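Local coordinates for protein ADP/ATP-dependent NAD(P)H-hydrate dehydratase (Bacillus subtilis, PDB 3RPZ) that catalyses the ADP- or ATP-dependent dehydration of damaged, hydrated NADH and NADPH, returning them to the intact cofactors, at residues 46-51 / 218-223; 203-208 / 242-247; 210-215 / 260-265; 248-253 / 265-270. One frame throughout, in Å; residues are numbered along the deposited sequence. Where two conformers were deposited one is given.

Contact 1: 46-51 / 218-223; sequences ALLAGL and GDTLTG. With NPW (beta-6-hydroxy-1,4,5,6-tetrahydronicotinamide adenine dinucleotide phosphate), chain D.
Ala49 and Leu48 set helix 44-54 against Asp219, Thr220 and Gly223 of helix 217-231, a pair that illustrates how small residues let two helices come almost backbone to backbone. The segment axes approach to 6.7 Å and cross at -39°. Ala49 is central: its CB rests on the carbonyl of Asp219, 3.3 Å from that O, while its own carbonyl O meets Gly223 CA at 3.2 Å in a CA-H...O contact. With no side chain on Gly223, this carbonyl can sit directly on the neighbouring helix.

Leu48 fills the flank. Its CB lies 3.7 Å from Thr220 OG1 and faces the CB of Asp219 a little farther off. A water gives a hydrogen to Leu48 O at 2.8 Å and also bonds Thr220 OG1, which makes a further weak bond to Gly216 O. Leu48 also packs on His265 and on Glu79 of the second subunit.

Asp219 belongs to the helix interface only through its CB and backbone. With CG anti to the carbonyl carbon (chi1 -54°), its carboxylate leaves the interface and turns to the hydrated nicotinamide nucleotide, where Asp219 OD2 accepts from O6C at 2.6 Å and OD1 from O2B at 2.8 Å. One oxygen thus reads the hydroxyl of the hydrated ring and the other a ribose hydroxyl. Beside it, Gly218 N binds the phosphate of AMP. The chemistry is therefore divided: close apolar and CA-H...O contacts and one bridging water join the helices, while both carboxylate oxygens of Asp219 bond the substrate.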
# COMPACT_ATOMS: atom_id res chain seq x y z
N ALA A 46 2.31 3.33 -15.72
CA ALA A 46 3.27 2.25 -15.66
C ALA A 46 2.95 1.22 -14.62
O ALA A 46 3.14 0.02 -14.82
CB ALA A 46 4.70 2.79 -15.50
N LEU A 47 2.50 1.67 -13.45
CA LEU A 47 2.07 0.75 -12.39
C LEU A 47 0.83 -0.04 -12.85
O LEU A 47 0.75 -1.22 -12.64
CB LEU A 47 1.79 1.50 -11.08
CG LEU A 47 1.29 0.68 -9.91
CD1 LEU A 47 2.15 -0.58 -9.61
CD2 LEU A 47 1.21 1.57 -8.67
N LEU A 48 -0.12 0.64 -13.49
CA LEU A 48 -1.31 -0.01 -13.95
C LEU A 48 -1.03 -1.11 -14.97
O LEU A 48 -1.49 -2.23 -14.87
CB LEU A 48 -2.29 1.01 -14.50
CG LEU A 48 -2.88 1.98 -13.48
CD1 LEU A 48 -3.69 3.03 -14.26
CD2 LEU A 48 -3.74 1.28 -12.46
N ALA A 49 -0.19 -0.76 -15.97
CA ALA A 49 0.14 -1.73 -16.99
C ALA A 49 1.04 -2.82 -16.41
O ALA A 49 0.94 -3.99 -16.79
CB ALA A 49 0.81 -1.02 -18.19
N GLY A 50 1.93 -2.47 -15.50
CA GLY A 50 2.80 -3.48 -14.89
C GLY A 50 2.04 -4.51 -14.09
O GLY A 50 2.29 -5.70 -14.19
N LEU A 51 1.09 -4.07 -13.28
CA LEU A 51 0.21 -4.98 -12.54
C LEU A 51 -0.61 -5.83 -13.49
O LEU A 51 -0.69 -7.04 -13.31
CB LEU A 51 -0.74 -4.15 -11.65
CG LEU A 51 -0.21 -3.58 -10.41
CD1 LEU A 51 -1.07 -2.44 -9.91
CD2 LEU A 51 -0.03 -4.64 -9.30
N GLY A 218 -7.51 1.45 -19.80
CA GLY A 218 -6.83 1.01 -20.98
C GLY A 218 -5.35 0.74 -20.76
O GLY A 218 -4.75 -0.10 -21.42
N ASP A 219 -4.78 1.42 -19.77
CA ASP A 219 -3.39 1.17 -19.39
C ASP A 219 -3.27 -0.23 -18.80
O ASP A 219 -2.35 -1.01 -19.12
CB ASP A 219 -2.90 2.28 -18.45
CG ASP A 219 -3.07 3.65 -19.01
OD1 ASP A 219 -2.76 3.87 -20.23
OD2 ASP A 219 -3.52 4.55 -18.27
N THR A 220 -4.19 -0.60 -17.88
CA THR A 220 -4.26 -1.94 -17.37
C THR A 220 -4.40 -2.98 -18.52
O THR A 220 -3.77 -4.04 -18.51
CB THR A 220 -5.44 -2.04 -16.41
OG1 THR A 220 -5.23 -1.17 -15.28
CG2 THR A 220 -5.62 -3.46 -15.89
N LEU A 221 -5.31 -2.72 -19.46
CA LEU A 221 -5.52 -3.64 -20.57
C LEU A 221 -4.22 -3.89 -21.33
O LEU A 221 -3.92 -5.05 -21.66
CB LEU A 221 -6.63 -3.15 -21.52
CG LEU A 221 -6.79 -4.00 -22.75
CD1 LEU A 221 -7.30 -5.39 -22.42
CD2 LEU A 221 -7.76 -3.30 -23.74
N THR A 222 -3.45 -2.85 -21.64
CA THR A 222 -2.20 -3.05 -22.37
C THR A 222 -1.31 -4.05 -21.65
O THR A 222 -0.72 -4.94 -22.23
CB THR A 222 -1.50 -1.71 -22.52
OG1 THR A 222 -2.31 -0.92 -23.39
CG2 THR A 222 -0.09 -1.84 -23.10
N GLY A 223 -1.24 -3.89 -20.34
CA GLY A 223 -0.48 -4.86 -19.53
C GLY A 223 -1.02 -6.27 -19.57
O GLY A 223 -0.27 -7.25 -19.71
P NPW D . -14.29 13.28 -26.12
O1 NPW D . -13.43 14.52 -26.00
O2 NPW D . -14.70 12.61 -24.85
O3 NPW D . -15.49 13.43 -27.08
PA NPW D . -6.54 11.36 -25.20
PB NPW D . -6.13 9.66 -22.88
C1A NPW D . -11.76 10.58 -27.38
C1B NPW D . -2.35 8.41 -20.36
N1C NPW D . -3.11 8.05 -19.18
N1D NPW D . -15.70 7.40 -28.01
C2A NPW D . -12.17 11.73 -26.46
O2A NPW D . -13.40 12.22 -26.95
C2B NPW D . -2.52 7.44 -21.54
O2B NPW D . -1.81 6.24 -21.36
C2C NPW D . -2.60 7.97 -17.98
C2D NPW D . -15.50 8.64 -28.48
C3A NPW D . -11.02 12.71 -26.61
O3A NPW D . -11.12 13.50 -27.81
C3B NPW D . -1.94 8.35 -22.64
O3B NPW D . -0.51 8.23 -22.59
C3C NPW D . -3.10 7.80 -16.79
N3D NPW D . -14.45 9.44 -28.29
C4B NPW D . -2.38 9.75 -22.19
O4B NPW D . -2.82 9.66 -20.80
C4C NPW D . -4.62 7.73 -16.73
C4D NPW D . -13.51 8.84 -27.54
O4D NPW D . -10.33 10.54 -27.26
C4E NPW D . -9.84 11.76 -26.75
C5A NPW D . -13.63 7.55 -26.96
C5B NPW D . -3.54 10.31 -23.02
O5B NPW D . -4.57 9.33 -23.17
C5C NPW D . -5.21 8.40 -17.96
C5E NPW D . -9.18 11.44 -25.41
O5E NPW D . -7.95 10.79 -25.66
C6C NPW D . -4.59 7.84 -19.26
O6C NPW D . -4.86 6.45 -19.46
C6D NPW D . -14.81 6.77 -27.21
N6D NPW D . -15.06 5.55 -26.76
N7A NPW D . -12.55 7.20 -26.18
C7C NPW D . -2.32 7.60 -15.60
N7C NPW D . -2.95 7.40 -14.45
O7C NPW D . -1.07 7.68 -15.65
C8A NPW D . -11.73 8.32 -26.26
N9A NPW D . -12.35 9.28 -27.11
OA1 NPW D . -6.47 12.83 -25.29
OA2 NPW D . -5.68 10.52 -26.02
OA3 NPW D . -6.44 11.03 -23.63
OB1 NPW D . -6.86 8.51 -23.42
OB2 NPW D . -6.33 10.02 -21.44
O HOH W 1 -3.77 -2.50 -13.23

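Contact 2: 203-208 / 242-247; sequences WLNPTG and AVYLHG. With AMP (adenosine monophosphate), chain C.
Thr207 points its two branches at two different parts of Tyr244, a compact case of one side chain serving both polar and apolar needs. OG1 donates to Tyr244 O at 2.7 Å, approaching in the carbonyl plane on a lone pair with a C=O...donor angle of 122°. CG2 meanwhile stands over the phenol face, 3.6 Å from the centroid and 12° off the ring normal, a well-centred CH-pi contact. A chi1 of 67° puts OG1 between the backbone N and the carbonyl carbon and leaves the methyl above the ring.

The same hydroxyl is gripped a second time, for Asn205 ND2 donates to Thr207 OG1 at 3.0 Å. OG1 is thus acceptor and donor in a relay from amide to helix carbonyl. The Asn205 amide crosses Val243 obliquely, its CG 3.5 Å from Val243 CG1, and OD1 comes to 3.1 Å from Tyr244 CA. Pro206 runs at about a right angle to the tyrosine, CG lying 3.7 Å from CE2 and slanted to the ring.

Farther along, Gly208 and Gly247 bring their CA atoms within 3.6 Å of each other, and Gly208 N is hydrogen-bonded to Glu251 OE2. Gly208 and His246 both line the AMP pocket, His246 CE1 lying 3.3 Å from O3' of the ribose.

The loop leaves strand 202-204, the outermost strand of the sheet at this end within the chain, and lies along helix 235-256. Tyr244 also touches Val14 of helix 11-17, whereas Leu245 and His246 face helices 217-231 and 264-277.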
# COMPACT_ATOMS: atom_id res chain seq x y z
N TRP A 203 -13.38 -10.09 -34.48
CA TRP A 203 -14.26 -10.47 -33.37
C TRP A 203 -14.72 -9.22 -32.65
O TRP A 203 -14.09 -8.17 -32.72
CB TRP A 203 -13.54 -11.39 -32.39
CG TRP A 203 -13.04 -12.66 -32.97
CD1 TRP A 203 -11.84 -12.86 -33.65
CD2 TRP A 203 -13.69 -13.93 -32.94
NE1 TRP A 203 -11.72 -14.17 -34.00
CE2 TRP A 203 -12.83 -14.85 -33.59
CE3 TRP A 203 -14.90 -14.37 -32.44
CZ2 TRP A 203 -13.16 -16.18 -33.72
CZ3 TRP A 203 -15.21 -15.72 -32.55
CH2 TRP A 203 -14.36 -16.59 -33.22
N LEU A 204 -15.86 -9.35 -31.96
CA LEU A 204 -16.34 -8.35 -31.00
C LEU A 204 -16.19 -8.92 -29.61
O LEU A 204 -16.43 -10.11 -29.38
CB LEU A 204 -17.80 -7.99 -31.24
CG LEU A 204 -18.15 -7.40 -32.59
CD1 LEU A 204 -19.65 -7.01 -32.62
CD2 LEU A 204 -17.29 -6.18 -32.95
N ASN A 205 -15.90 -8.05 -28.65
CA ASN A 205 -15.82 -8.45 -27.27
C ASN A 205 -17.15 -8.23 -26.56
O ASN A 205 -17.68 -7.11 -26.62
CB ASN A 205 -14.79 -7.62 -26.52
CG ASN A 205 -14.62 -8.15 -25.12
OD1 ASN A 205 -14.28 -9.31 -24.93
ND2 ASN A 205 -14.89 -7.31 -24.14
N PRO A 206 -17.71 -9.26 -25.91
CA PRO A 206 -19.02 -9.12 -25.28
C PRO A 206 -19.03 -8.67 -23.83
O PRO A 206 -20.12 -8.52 -23.24
CB PRO A 206 -19.56 -10.56 -25.32
CG PRO A 206 -18.36 -11.42 -25.21
CD PRO A 206 -17.26 -10.68 -25.94
N THR A 207 -17.88 -8.47 -23.25
CA THR A 207 -17.78 -8.14 -21.83
C THR A 207 -17.41 -6.69 -21.56
O THR A 207 -16.87 -5.98 -22.39
CB THR A 207 -16.76 -9.05 -21.12
OG1 THR A 207 -15.47 -8.76 -21.60
CG2 THR A 207 -17.07 -10.52 -21.26
N GLY A 208 -17.68 -6.28 -20.33
CA GLY A 208 -17.41 -4.96 -19.86
C GLY A 208 -18.60 -4.06 -19.69
O GLY A 208 -19.70 -4.40 -20.15
N ALA A 242 -7.38 -11.42 -23.29
CA ALA A 242 -7.09 -10.29 -22.46
C ALA A 242 -8.24 -9.32 -22.49
O ALA A 242 -8.70 -8.83 -21.44
CB ALA A 242 -5.78 -9.61 -22.90
N VAL A 243 -8.72 -8.99 -23.70
CA VAL A 243 -9.82 -8.03 -23.85
C VAL A 243 -11.08 -8.59 -23.12
O VAL A 243 -11.77 -7.88 -22.35
CB VAL A 243 -10.12 -7.76 -25.30
CG1 VAL A 243 -11.34 -6.89 -25.46
CG2 VAL A 243 -8.91 -7.08 -25.94
N TYR A 244 -11.33 -9.87 -23.28
CA TYR A 244 -12.50 -10.51 -22.67
C TYR A 244 -12.42 -10.50 -21.15
O TYR A 244 -13.35 -10.08 -20.47
CB TYR A 244 -12.67 -11.96 -23.18
CG TYR A 244 -13.90 -12.66 -22.69
CD1 TYR A 244 -14.00 -13.09 -21.39
CD2 TYR A 244 -14.95 -12.87 -23.55
CE1 TYR A 244 -15.17 -13.72 -20.94
CE2 TYR A 244 -16.09 -13.52 -23.11
CZ TYR A 244 -16.18 -13.91 -21.80
OH TYR A 244 -17.39 -14.56 -21.37
N LEU A 245 -11.31 -10.95 -20.61
CA LEU A 245 -11.18 -11.02 -19.16
C LEU A 245 -11.16 -9.65 -18.52
O LEU A 245 -11.68 -9.48 -17.43
CB LEU A 245 -9.99 -11.90 -18.76
CG LEU A 245 -10.20 -13.39 -19.03
CD1 LEU A 245 -8.90 -14.18 -18.83
CD2 LEU A 245 -11.34 -14.02 -18.22
N HIS A 246 -10.54 -8.67 -19.18
CA HIS A 246 -10.56 -7.27 -18.71
C HIS A 246 -11.99 -6.81 -18.51
O HIS A 246 -12.33 -6.31 -17.43
CB HIS A 246 -9.79 -6.45 -19.72
CG HIS A 246 -9.76 -4.97 -19.51
ND1 HIS A 246 -10.62 -4.12 -20.18
CD2 HIS A 246 -8.94 -4.19 -18.75
CE1 HIS A 246 -10.28 -2.86 -19.85
NE2 HIS A 246 -9.26 -2.88 -19.01
N GLY A 247 -12.85 -7.06 -19.49
CA GLY A 247 -14.26 -6.69 -19.35
C GLY A 247 -14.96 -7.52 -18.29
O GLY A 247 -15.79 -7.00 -17.53
P AMP C . -8.60 3.85 -22.51
O1P AMP C . -8.23 3.96 -20.99
O2P AMP C . -9.40 5.05 -22.84
O3P AMP C . -7.31 3.63 -23.27
O5' AMP C . -9.27 2.48 -22.56
C5' AMP C . -10.60 2.29 -21.96
C4' AMP C . -10.85 0.84 -21.76
O4' AMP C . -12.11 0.65 -21.03
C3' AMP C . -10.97 0.02 -23.03
O3' AMP C . -10.65 -1.33 -22.75
C2' AMP C . -12.48 0.21 -23.28
O2' AMP C . -13.02 -0.72 -24.24
C1' AMP C . -13.04 -0.02 -21.89
N9 AMP C . -14.31 0.68 -21.68
C8 AMP C . -14.47 1.98 -21.40
N7 AMP C . -15.80 2.31 -21.29
C5 AMP C . -16.45 1.15 -21.48
C6 AMP C . -17.88 0.77 -21.54
N6 AMP C . -18.81 1.73 -21.33
N1 AMP C . -18.14 -0.51 -21.79
C2 AMP C . -17.20 -1.44 -21.99
N3 AMP C . -15.86 -1.18 -21.99
C4 AMP C . -15.56 0.07 -21.77

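Contact 3: 210-215 / 260-265; sequences GALAKG and HTLLAH. With AMP (adenosine monophosphate), chain C.
Lys214 reaches across to the carbonyls of His260 and Leu262 and ties the loop before helix 217-231 to the lead-in of helix 264-277. In this ribokinase-like fold the loop contains an inverse gamma turn centred on Ala213 and runs into the glycine-rich GGTGD sequence.

The direct hydrogen bonds all come from one ammonium group. Lys214 NZ donates to Leu262 O at 2.8 Å and to His260 O at 2.8 Å, in both cases from above the carbonyl plane, 37° and 39° out of it. The chain runs out from the backbone and bends at chi3 (-66°), which carries NZ to the two oxygens. A further acceptor, Met54 O of the second subunit, makes this lysine part of the subunit interface too. Three carbonyl oxygens, two from this contact and one from the second subunit, would be expected to stabilise the buried charge.

Apolar contact is narrower. Leu262 turns CD2 onto Ala211, 3.8 Å from its CB, and more loosely onto the end of Leu212. On its other side Leu212 packs against AMP, with CB 3.4 Å from N9 and CD1 close to the purine, so Leu212 lies between AMP and Leu262.

Water supplies the remaining links. One molecule joins Ala211 O to Leu262 O, donating to both. A second accepts from Lys214 NZ and, weakly, from Leu262 N, and lies by Ala211 O, to which it may also donate. A third joins the far ends of the two segments: it donates to Gly215 O at 2.8 Å and accepts from Ala264 N at 2.9 Å.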
# COMPACT_ATOMS: atom_id res chain seq x y z
N GLY A 210 -19.80 0.31 -18.07
CA GLY A 210 -19.33 1.67 -17.85
C GLY A 210 -18.42 1.85 -16.64
O GLY A 210 -17.84 2.92 -16.46
N ALA A 211 -18.25 0.83 -15.82
CA ALA A 211 -17.22 0.90 -14.77
C ALA A 211 -15.86 1.12 -15.36
O ALA A 211 -14.96 1.69 -14.72
CB ALA A 211 -17.24 -0.31 -13.86
N LEU A 212 -15.66 0.68 -16.60
CA LEU A 212 -14.39 0.84 -17.31
C LEU A 212 -14.16 2.23 -17.87
O LEU A 212 -13.06 2.54 -18.33
CB LEU A 212 -14.25 -0.21 -18.43
CG LEU A 212 -14.19 -1.64 -17.96
CD1 LEU A 212 -14.31 -2.58 -19.15
CD2 LEU A 212 -12.92 -1.92 -17.16
N ALA A 213 -15.19 3.07 -17.86
CA ALA A 213 -15.13 4.42 -18.45
C ALA A 213 -14.48 5.44 -17.49
O ALA A 213 -15.12 6.35 -16.98
CB ALA A 213 -16.53 4.87 -18.87
N LYS A 214 -13.20 5.16 -17.21
CA LYS A 214 -12.45 5.96 -16.21
C LYS A 214 -10.98 5.80 -16.50
O LYS A 214 -10.52 4.74 -16.91
CB LYS A 214 -12.79 5.56 -14.79
CG LYS A 214 -12.32 6.56 -13.73
CD LYS A 214 -12.63 6.15 -12.32
CE LYS A 214 -14.12 6.10 -12.01
NZ LYS A 214 -14.39 5.47 -10.69
N GLY A 215 -10.21 6.84 -16.22
CA GLY A 215 -8.79 6.84 -16.47
C GLY A 215 -8.07 5.62 -15.91
O GLY A 215 -8.23 5.26 -14.75
N HIS A 260 -19.86 3.42 -10.84
CA HIS A 260 -19.20 4.72 -10.80
C HIS A 260 -17.91 4.69 -10.05
O HIS A 260 -17.14 5.68 -10.12
CB HIS A 260 -20.11 5.72 -10.14
CG HIS A 260 -21.32 6.04 -10.94
ND1 HIS A 260 -21.27 6.75 -12.12
CD2 HIS A 260 -22.62 5.75 -10.73
CE1 HIS A 260 -22.48 6.86 -12.61
NE2 HIS A 260 -23.34 6.30 -11.77
N THR A 261 -17.61 3.61 -9.33
CA THR A 261 -16.62 3.65 -8.23
C THR A 261 -15.38 2.79 -8.48
O THR A 261 -14.49 2.82 -7.64
CB THR A 261 -17.23 3.26 -6.90
OG1 THR A 261 -17.57 1.85 -6.90
CG2 THR A 261 -18.50 4.06 -6.57
N LEU A 262 -15.28 2.06 -9.60
CA LEU A 262 -14.11 1.20 -9.88
C LEU A 262 -12.87 2.03 -10.09
O LEU A 262 -12.91 3.04 -10.77
CB LEU A 262 -14.38 0.35 -11.10
CG LEU A 262 -13.27 -0.61 -11.53
CD1 LEU A 262 -12.99 -1.72 -10.54
CD2 LEU A 262 -13.62 -1.21 -12.91
N LEU A 263 -11.74 1.57 -9.56
CA LEU A 263 -10.43 2.12 -9.93
C LEU A 263 -9.71 1.06 -10.75
O LEU A 263 -9.73 -0.12 -10.40
CB LEU A 263 -9.64 2.47 -8.68
CG LEU A 263 -10.30 3.51 -7.78
CD1 LEU A 263 -9.53 3.72 -6.48
CD2 LEU A 263 -10.39 4.85 -8.53
N ALA A 264 -9.01 1.46 -11.80
CA ALA A 264 -8.41 0.55 -12.75
C ALA A 264 -7.55 -0.51 -12.10
O ALA A 264 -7.59 -1.67 -12.54
CB ALA A 264 -7.59 1.30 -13.79
N HIS A 265 -6.74 -0.17 -11.11
CA HIS A 265 -5.89 -1.21 -10.53
C HIS A 265 -6.63 -2.34 -9.93
O HIS A 265 -6.08 -3.45 -9.83
CB HIS A 265 -4.91 -0.61 -9.51
CG HIS A 265 -5.52 -0.13 -8.25
ND1 HIS A 265 -5.68 -0.90 -7.11
CD2 HIS A 265 -6.01 1.09 -7.96
CE1 HIS A 265 -6.27 -0.16 -6.17
NE2 HIS A 265 -6.44 1.06 -6.65
P AMP C . -8.60 3.85 -22.51
O1P AMP C . -8.23 3.96 -20.99
O2P AMP C . -9.40 5.05 -22.84
O3P AMP C . -7.31 3.63 -23.27
O5' AMP C . -9.27 2.48 -22.56
C5' AMP C . -10.60 2.29 -21.96
C4' AMP C . -10.85 0.84 -21.76
O4' AMP C . -12.11 0.65 -21.03
C3' AMP C . -10.97 0.02 -23.03
O3' AMP C . -10.65 -1.33 -22.75
C2' AMP C . -12.48 0.21 -23.28
O2' AMP C . -13.02 -0.72 -24.24
C1' AMP C . -13.04 -0.02 -21.89
N9 AMP C . -14.31 0.68 -21.68
C8 AMP C . -14.47 1.98 -21.40
N7 AMP C . -15.80 2.31 -21.29
C5 AMP C . -16.45 1.15 -21.48
C6 AMP C . -17.88 0.77 -21.54
N6 AMP C . -18.81 1.73 -21.33
N1 AMP C . -18.14 -0.51 -21.79
C2 AMP C . -17.20 -1.44 -21.99
N3 AMP C . -15.86 -1.18 -21.99
C4 AMP C . -15.56 0.07 -21.77
O HOH W 2 -12.34 2.34 -13.52
O HOH W 3 -15.87 3.36 -12.43
O HOH W 4 -9.94 3.86 -13.05

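Contact 4: 248-253 / 265-270; sequences ACAELW and HELSDI
Ile270 projects from helix 264-277 into a hollow of helix 235-256 bounded by Cys249 and Trp253. The two helices form an orthogonal pair near the C-terminus of the chain, in a ribokinase-like fold: the segment axes cross at 90° and approach to 9.1 Å, a spacing that leaves room for branched side chains between them.

Both branches of Ile270 enter the hollow. Ile270 CG2, anti to the backbone N, presses on Cys249, 3.7 Å from its CB. It also meets one of two conformers of Leu252, so that this contact is less certain. Ile270 CD1 reaches on to the indole of Trp253, where it lies 3.9 Å from CE3 and meets the ring at a slant. Both methyls lie against the Cys249 carbonyl O, which stays bonded within its own helix to Trp253 N.

Trp253, its CG anti to the backbone N (chi1 174°), carries its six-membered ring to the start of the second helix. There it meets the carboxylate of Glu266, Glu266 OE1 being 3.4 Å from Trp253 CH2 and the two planes 53° apart. That oxygen is held from beyond the pair: it takes a hydrogen bond from Leu263 N and a salt bridge from Arg55 of the second subunit. Trp253 NE1 is likewise tied down, to Ser258 O.

A second, smaller bump comes from Leu267, whose side-chain end bends toward the partner helix. Leu267 CD2 rests where Cys249 passes into Ala250, 3.7 Å from Cys249 CB and 3.7 Å from Ala250 N.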
# COMPACT_ATOMS: atom_id res chain seq x y z
N ALA A 248 -14.67 -8.81 -18.20
CA ALA A 248 -15.28 -9.69 -17.20
C ALA A 248 -14.97 -9.23 -15.78
O ALA A 248 -15.79 -9.40 -14.88
CB ALA A 248 -14.85 -11.14 -17.42
N CYS A 249 -13.79 -8.66 -15.57
CA CYS A 249 -13.43 -8.16 -14.25
C CYS A 249 -14.34 -7.02 -13.84
O CYS A 249 -14.76 -6.93 -12.67
CB CYS A 249 -11.98 -7.72 -14.20
SG CYS A 249 -10.79 -9.11 -14.26
N ALA A 250 -14.65 -6.11 -14.77
CA ALA A 250 -15.60 -5.04 -14.48
C ALA A 250 -17.00 -5.57 -14.21
O ALA A 250 -17.70 -5.02 -13.37
CB ALA A 250 -15.63 -4.05 -15.66
N GLU A 251 -17.40 -6.62 -14.90
CA GLU A 251 -18.72 -7.19 -14.63
C GLU A 251 -18.79 -7.85 -13.27
O GLU A 251 -19.82 -7.73 -12.60
CB GLU A 251 -19.11 -8.19 -15.72
CG GLU A 251 -19.26 -7.54 -17.07
CD GLU A 251 -19.66 -8.48 -18.18
OE1 GLU A 251 -20.09 -9.63 -17.88
OE2 GLU A 251 -19.70 -8.05 -19.33
N LEU A 252 -17.73 -8.51 -12.81
CA LEU A 252 -17.67 -9.02 -11.44
C LEU A 252 -17.82 -7.88 -10.47
O LEU A 252 -18.61 -7.95 -9.53
CB LEU A 252 -16.34 -9.74 -11.15
CG LEU A 252 -16.17 -10.30 -9.72
CD1 LEU A 252 -15.81 -9.25 -8.68
CD2 LEU A 252 -17.42 -11.08 -9.26
N TRP A 253 -17.06 -6.81 -10.68
CA TRP A 253 -17.11 -5.66 -9.76
C TRP A 253 -18.48 -5.16 -9.55
O TRP A 253 -18.89 -4.87 -8.41
CB TRP A 253 -16.33 -4.48 -10.37
CG TRP A 253 -16.40 -3.15 -9.60
CD1 TRP A 253 -17.13 -2.03 -9.90
CD2 TRP A 253 -15.65 -2.82 -8.44
NE1 TRP A 253 -16.90 -1.04 -9.00
CE2 TRP A 253 -15.98 -1.48 -8.11
CE3 TRP A 253 -14.75 -3.53 -7.61
CZ2 TRP A 253 -15.41 -0.85 -7.01
CZ3 TRP A 253 -14.18 -2.92 -6.58
CH2 TRP A 253 -14.50 -1.57 -6.28
N HIS A 265 -6.74 -0.17 -11.11
CA HIS A 265 -5.89 -1.21 -10.53
C HIS A 265 -6.63 -2.34 -9.93
O HIS A 265 -6.08 -3.45 -9.83
CB HIS A 265 -4.91 -0.61 -9.51
CG HIS A 265 -5.52 -0.13 -8.25
ND1 HIS A 265 -5.68 -0.90 -7.11
CD2 HIS A 265 -6.01 1.09 -7.96
CE1 HIS A 265 -6.27 -0.16 -6.17
NE2 HIS A 265 -6.44 1.06 -6.65
N GLU A 266 -7.88 -2.11 -9.52
CA GLU A 266 -8.69 -3.18 -8.96
C GLU A 266 -9.05 -4.25 -9.98
O GLU A 266 -9.27 -5.39 -9.62
CB GLU A 266 -9.94 -2.63 -8.33
CG GLU A 266 -9.59 -1.73 -7.14
CD GLU A 266 -10.79 -1.01 -6.55
OE1 GLU A 266 -11.53 -0.37 -7.30
OE2 GLU A 266 -10.96 -1.10 -5.27
N LEU A 267 -9.04 -3.92 -11.27
CA LEU A 267 -9.22 -4.93 -12.30
C LEU A 267 -8.18 -6.04 -12.19
O LEU A 267 -8.51 -7.23 -12.28
CB LEU A 267 -9.16 -4.31 -13.72
CG LEU A 267 -10.24 -3.33 -14.08
CD1 LEU A 267 -9.83 -2.55 -15.33
CD2 LEU A 267 -11.56 -4.08 -14.31
N SER A 268 -6.93 -5.66 -11.97
CA SER A 268 -5.84 -6.59 -11.75
C SER A 268 -5.99 -7.43 -10.48
O SER A 268 -5.52 -8.53 -10.41
CB SER A 268 -4.51 -5.84 -11.66
OG SER A 268 -4.28 -5.15 -12.82
N ASP A 269 -6.59 -6.83 -9.47
CA ASP A 269 -6.80 -7.46 -8.16
C ASP A 269 -7.94 -8.53 -8.34
O ASP A 269 -7.99 -9.52 -7.58
CB ASP A 269 -7.30 -6.49 -7.02
CG ASP A 269 -6.36 -5.33 -6.51
OD1 ASP A 269 -5.15 -5.36 -6.65
OD2 ASP A 269 -6.98 -4.35 -5.86
N ILE A 270 -8.92 -8.27 -9.22
CA ILE A 270 -10.12 -9.12 -9.47
C ILE A 270 -9.79 -10.27 -10.41
O ILE A 270 -10.36 -11.36 -10.33
CB ILE A 270 -11.26 -8.22 -10.11
CG1 ILE A 270 -11.76 -7.24 -9.06
CG2 ILE A 270 -12.43 -9.01 -10.75
CD1 ILE A 270 -12.54 -6.04 -9.64

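Overall arrangement
Contact 1 is the deepest, its centre about 7 Å from that of the chain; contact 3 lies farther out, yet is also buried, with the second subunit against it. Contacts 2 and 4 are only partly buried and share helix 235-256, while 3 and 4 share His265 and helix 264-277. Contact 1 relies on close backbones, contact 4 on side chains between perpendicular helices, contact 2 on a threonine hydroxyl and contact 3 on a lysine with water. Leu212 of contact 3 touches His246 of contact 2 and Leu267 of contact 4, while Leu221 of contact 1 also packs on His246, so contacts 1 to 3 meet at the AMP pocket and contact 4 backs it.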